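Local coordinates for iron-regulated outer membrane protein (Neisseria meningitidis, PDB 4B7O) that probably takes up iron across the meningococcal outer membrane as a TonB-dependent transporter, captured here in its iron-free form, at residues L378-I389 and N439-E450. Sequence-based numbering, arbitrary orientation.
Sequences LKYGINYRHQEI and NPTKTDTGAYIE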
# COMPACT_ATOMS: atom_id res chain seq x y z
N LEU A 378 7.28 -28.43 4.69
CA LEU A 378 8.44 -27.64 5.05
C LEU A 378 8.59 -26.57 3.97
O LEU A 378 8.50 -26.88 2.76
CB LEU A 378 9.68 -28.54 5.03
CG LEU A 378 10.99 -27.97 5.61
CD1 LEU A 378 10.81 -27.20 6.92
CD2 LEU A 378 12.01 -29.08 5.83
N LYS A 379 8.78 -25.32 4.36
CA LYS A 379 8.96 -24.25 3.35
C LYS A 379 10.29 -23.62 3.56
O LYS A 379 10.69 -23.39 4.72
CB LYS A 379 7.92 -23.14 3.46
CG LYS A 379 6.49 -23.48 3.06
CD LYS A 379 5.56 -22.43 3.65
CE LYS A 379 4.93 -21.51 2.62
NZ LYS A 379 4.28 -22.34 1.57
N TYR A 380 10.98 -23.31 2.46
CA TYR A 380 12.24 -22.58 2.57
C TYR A 380 12.40 -21.81 1.27
O TYR A 380 11.86 -22.20 0.21
CB TYR A 380 13.42 -23.56 2.83
CG TYR A 380 13.36 -24.73 1.86
CD1 TYR A 380 12.41 -25.71 2.02
CD2 TYR A 380 14.21 -24.82 0.73
CE1 TYR A 380 12.29 -26.78 1.15
CE2 TYR A 380 14.09 -25.89 -0.18
CZ TYR A 380 13.14 -26.87 0.05
OH TYR A 380 12.93 -27.93 -0.81
N GLY A 381 13.12 -20.71 1.35
CA GLY A 381 13.40 -19.95 0.18
C GLY A 381 14.30 -18.80 0.44
O GLY A 381 14.87 -18.65 1.54
N ILE A 382 14.38 -17.95 -0.57
CA ILE A 382 15.41 -16.88 -0.66
C ILE A 382 14.78 -15.60 -1.20
O ILE A 382 14.00 -15.66 -2.13
CB ILE A 382 16.48 -17.30 -1.71
CG1 ILE A 382 17.22 -18.53 -1.22
CG2 ILE A 382 17.52 -16.21 -1.90
CD1 ILE A 382 18.13 -18.17 -0.06
N ASN A 383 15.14 -14.47 -0.61
CA ASN A 383 14.63 -13.18 -0.98
C ASN A 383 15.81 -12.29 -1.30
O ASN A 383 16.72 -12.16 -0.46
CB ASN A 383 13.91 -12.54 0.20
CG ASN A 383 12.78 -13.40 0.74
OD1 ASN A 383 12.76 -13.69 1.94
ND2 ASN A 383 11.84 -13.82 -0.13
N TYR A 384 15.81 -11.71 -2.51
CA TYR A 384 16.78 -10.68 -2.87
C TYR A 384 16.13 -9.37 -3.34
O TYR A 384 15.33 -9.35 -4.27
CB TYR A 384 17.66 -11.21 -4.03
CG TYR A 384 18.68 -10.21 -4.49
CD1 TYR A 384 19.83 -9.98 -3.73
CD2 TYR A 384 18.48 -9.43 -5.65
CE1 TYR A 384 20.77 -9.06 -4.11
CE2 TYR A 384 19.43 -8.50 -6.06
CZ TYR A 384 20.57 -8.34 -5.27
OH TYR A 384 21.55 -7.44 -5.57
N ARG A 385 16.49 -8.25 -2.76
CA ARG A 385 15.99 -7.01 -3.34
C ARG A 385 17.09 -6.00 -3.47
O ARG A 385 17.75 -5.74 -2.49
CB ARG A 385 14.92 -6.37 -2.44
CG ARG A 385 14.19 -5.28 -3.18
CD ARG A 385 13.02 -4.72 -2.43
NE ARG A 385 13.43 -4.24 -1.14
CZ ARG A 385 12.61 -4.04 -0.13
NH1 ARG A 385 11.29 -4.25 -0.24
NH2 ARG A 385 13.13 -3.60 0.99
N HIS A 386 17.25 -5.40 -4.65
CA HIS A 386 18.18 -4.26 -4.86
C HIS A 386 17.45 -3.01 -5.24
O HIS A 386 16.67 -2.97 -6.23
CB HIS A 386 19.23 -4.61 -5.95
CG HIS A 386 20.36 -3.60 -6.04
ND1 HIS A 386 20.29 -2.49 -6.82
CD2 HIS A 386 21.60 -3.54 -5.39
CE1 HIS A 386 21.41 -1.77 -6.68
NE2 HIS A 386 22.21 -2.41 -5.80
N GLN A 387 17.69 -1.97 -4.44
CA GLN A 387 17.20 -0.65 -4.78
C GLN A 387 18.24 0.37 -5.15
O GLN A 387 19.26 0.47 -4.47
CB GLN A 387 16.42 -0.09 -3.60
CG GLN A 387 14.97 -0.47 -3.70
CD GLN A 387 14.30 -0.39 -2.37
OE1 GLN A 387 14.60 -1.18 -1.47
NE2 GLN A 387 13.39 0.56 -2.23
N GLU A 388 17.94 1.19 -6.15
CA GLU A 388 18.86 2.30 -6.51
C GLU A 388 18.09 3.55 -6.84
O GLU A 388 17.22 3.51 -7.73
CB GLU A 388 19.75 1.94 -7.71
CG GLU A 388 20.87 2.97 -7.95
CD GLU A 388 21.87 2.67 -9.12
OE1 GLU A 388 21.81 1.58 -9.78
OE2 GLU A 388 22.73 3.56 -9.40
N ILE A 389 18.40 4.64 -6.13
CA ILE A 389 17.80 5.93 -6.35
C ILE A 389 18.79 6.68 -7.29
O ILE A 389 19.96 6.70 -7.01
CB ILE A 389 17.70 6.69 -5.02
CG1 ILE A 389 16.61 6.12 -4.11
CG2 ILE A 389 17.38 8.12 -5.21
CD1 ILE A 389 16.30 6.93 -2.84
N ASN A 439 24.91 7.52 -6.41
CA ASN A 439 23.58 6.97 -6.25
C ASN A 439 23.45 6.04 -5.05
O ASN A 439 24.10 4.98 -5.02
CB ASN A 439 23.25 6.18 -7.49
CG ASN A 439 22.91 7.07 -8.64
OD1 ASN A 439 22.92 8.30 -8.49
ND2 ASN A 439 22.55 6.48 -9.77
N PRO A 440 22.58 6.38 -4.11
CA PRO A 440 22.33 5.56 -2.93
C PRO A 440 21.71 4.27 -3.35
O PRO A 440 20.97 4.24 -4.34
CB PRO A 440 21.33 6.38 -2.13
CG PRO A 440 21.36 7.75 -2.75
CD PRO A 440 21.61 7.48 -4.20
N THR A 441 22.10 3.19 -2.66
CA THR A 441 21.51 1.89 -2.93
C THR A 441 21.26 1.07 -1.64
O THR A 441 21.73 1.41 -0.55
CB THR A 441 22.40 1.05 -3.86
OG1 THR A 441 23.53 0.64 -3.13
CG2 THR A 441 22.85 1.83 -5.07
N LYS A 442 20.54 -0.04 -1.78
CA LYS A 442 20.20 -0.88 -0.62
C LYS A 442 19.95 -2.26 -1.15
O LYS A 442 19.16 -2.43 -2.09
CB LYS A 442 18.98 -0.39 0.13
CG LYS A 442 18.80 -1.13 1.45
CD LYS A 442 17.75 -0.48 2.32
CE LYS A 442 16.38 -1.06 1.99
NZ LYS A 442 15.38 -0.38 2.86
N THR A 443 20.67 -3.23 -0.61
CA THR A 443 20.42 -4.63 -0.93
C THR A 443 19.77 -5.30 0.30
O THR A 443 20.23 -5.09 1.41
CB THR A 443 21.74 -5.35 -1.23
OG1 THR A 443 22.37 -4.70 -2.33
CG2 THR A 443 21.52 -6.81 -1.57
N ASP A 444 18.68 -6.04 0.10
CA ASP A 444 18.08 -6.82 1.18
C ASP A 444 18.11 -8.25 0.74
O ASP A 444 17.79 -8.56 -0.42
CB ASP A 444 16.66 -6.39 1.53
CG ASP A 444 16.60 -5.07 2.26
OD1 ASP A 444 17.17 -4.94 3.36
OD2 ASP A 444 15.93 -4.12 1.76
N THR A 445 18.60 -9.10 1.66
CA THR A 445 18.77 -10.54 1.45
C THR A 445 18.12 -11.38 2.61
O THR A 445 18.35 -11.12 3.80
CB THR A 445 20.27 -10.90 1.32
OG1 THR A 445 21.01 -9.73 0.94
CG2 THR A 445 20.46 -11.95 0.25
N GLY A 446 17.35 -12.38 2.22
CA GLY A 446 16.61 -13.20 3.16
C GLY A 446 16.64 -14.68 2.81
O GLY A 446 16.44 -15.10 1.64
N ALA A 447 16.93 -15.52 3.79
CA ALA A 447 16.55 -16.92 3.64
C ALA A 447 15.68 -17.28 4.83
O ALA A 447 15.80 -16.70 5.92
CB ALA A 447 17.77 -17.79 3.59
N TYR A 448 14.78 -18.23 4.64
CA TYR A 448 13.86 -18.55 5.69
C TYR A 448 13.61 -19.99 5.56
O TYR A 448 13.73 -20.55 4.46
CB TYR A 448 12.51 -17.82 5.50
CG TYR A 448 11.77 -18.20 4.23
CD1 TYR A 448 10.94 -19.30 4.18
CD2 TYR A 448 11.91 -17.46 3.08
CE1 TYR A 448 10.27 -19.64 3.03
CE2 TYR A 448 11.26 -17.81 1.91
CZ TYR A 448 10.44 -18.88 1.90
OH TYR A 448 9.81 -19.21 0.75
N ILE A 449 13.18 -20.58 6.66
CA ILE A 449 12.70 -21.96 6.65
C ILE A 449 11.50 -22.02 7.59
O ILE A 449 11.52 -21.41 8.67
CB ILE A 449 13.84 -22.95 7.07
CG1 ILE A 449 13.24 -24.29 7.42
CG2 ILE A 449 14.61 -22.43 8.28
CD1 ILE A 449 14.24 -25.40 7.49
N GLU A 450 10.45 -22.71 7.20
CA GLU A 450 9.21 -22.68 7.95
C GLU A 450 8.58 -24.04 7.90
O GLU A 450 8.49 -24.65 6.82
CB GLU A 450 8.25 -21.67 7.33
CG GLU A 450 7.03 -21.35 8.18
CD GLU A 450 6.16 -20.25 7.56
OE1 GLU A 450 5.50 -20.55 6.52
OE2 GLU A 450 6.12 -19.11 8.12
O HOH W 1 23.70 -6.61 -4.38
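From Lys379 and Glu450 to Gln387 and Lys442, five antiparallel hydrogen-bonded pairs alternate with non-hydrogen-bonded ones, the two strands running at 172° with axes 4.4 Å apart at their closest. A further bond from Ile389 N to Pro440 O carries the ladder to the start of the second segment.

On the face bearing Gly381, the ring of Tyr448 folds back over the neighbouring strand: with CG held between backbone N and carbonyl carbon (chi1 62°), one ring face covers Gly381 N, offset toward the rim, with that N 3.3 Å from Tyr448 CZ. The ring thus lies on backbone that bears no side chain. The phenol reaches on to Asn367 of strand 355-373. Farther along the same face, Arg385 and Asp444 lie side by side, and NH2 of the arginine meets OD2 of the aspartate at 3.0 Å in a salt bridge. NH2 approaches OD2 from above the carboxylate plane, with the guanidinium and carboxylate planes 71° apart. Lys442 NZ makes a longer ion pair with the same OD2, and its main partners are Asp127 and the carbonyl of Pro511; Asp444 OD1 is taken by Ser510.

The other face is more apolar at one end, where Ile382 CD1 touches Ala447 CB at 3.7 Å and Leu378 packs on Ile449. Midway, Thr443 turns its CG2 to Tyr384 CE1 (3.5 Å) and its OG1 to the edge of the His386 ring, while a water joins that OG1 to Tyr384 OH. At the far end Asn439 ND2 hydrogen-bonds to OE2 of the extended Glu388 chain at 2.9 Å, on the anti side and out of the carboxylate plane.

Such neighbouring antiparallel strands, joined here by a long excursion containing helix 423-434, are characteristic of the transmembrane beta-barrel of TonB-dependent receptors; the polar face carrying Arg385 and Lys442 meets the plug range through Asp127.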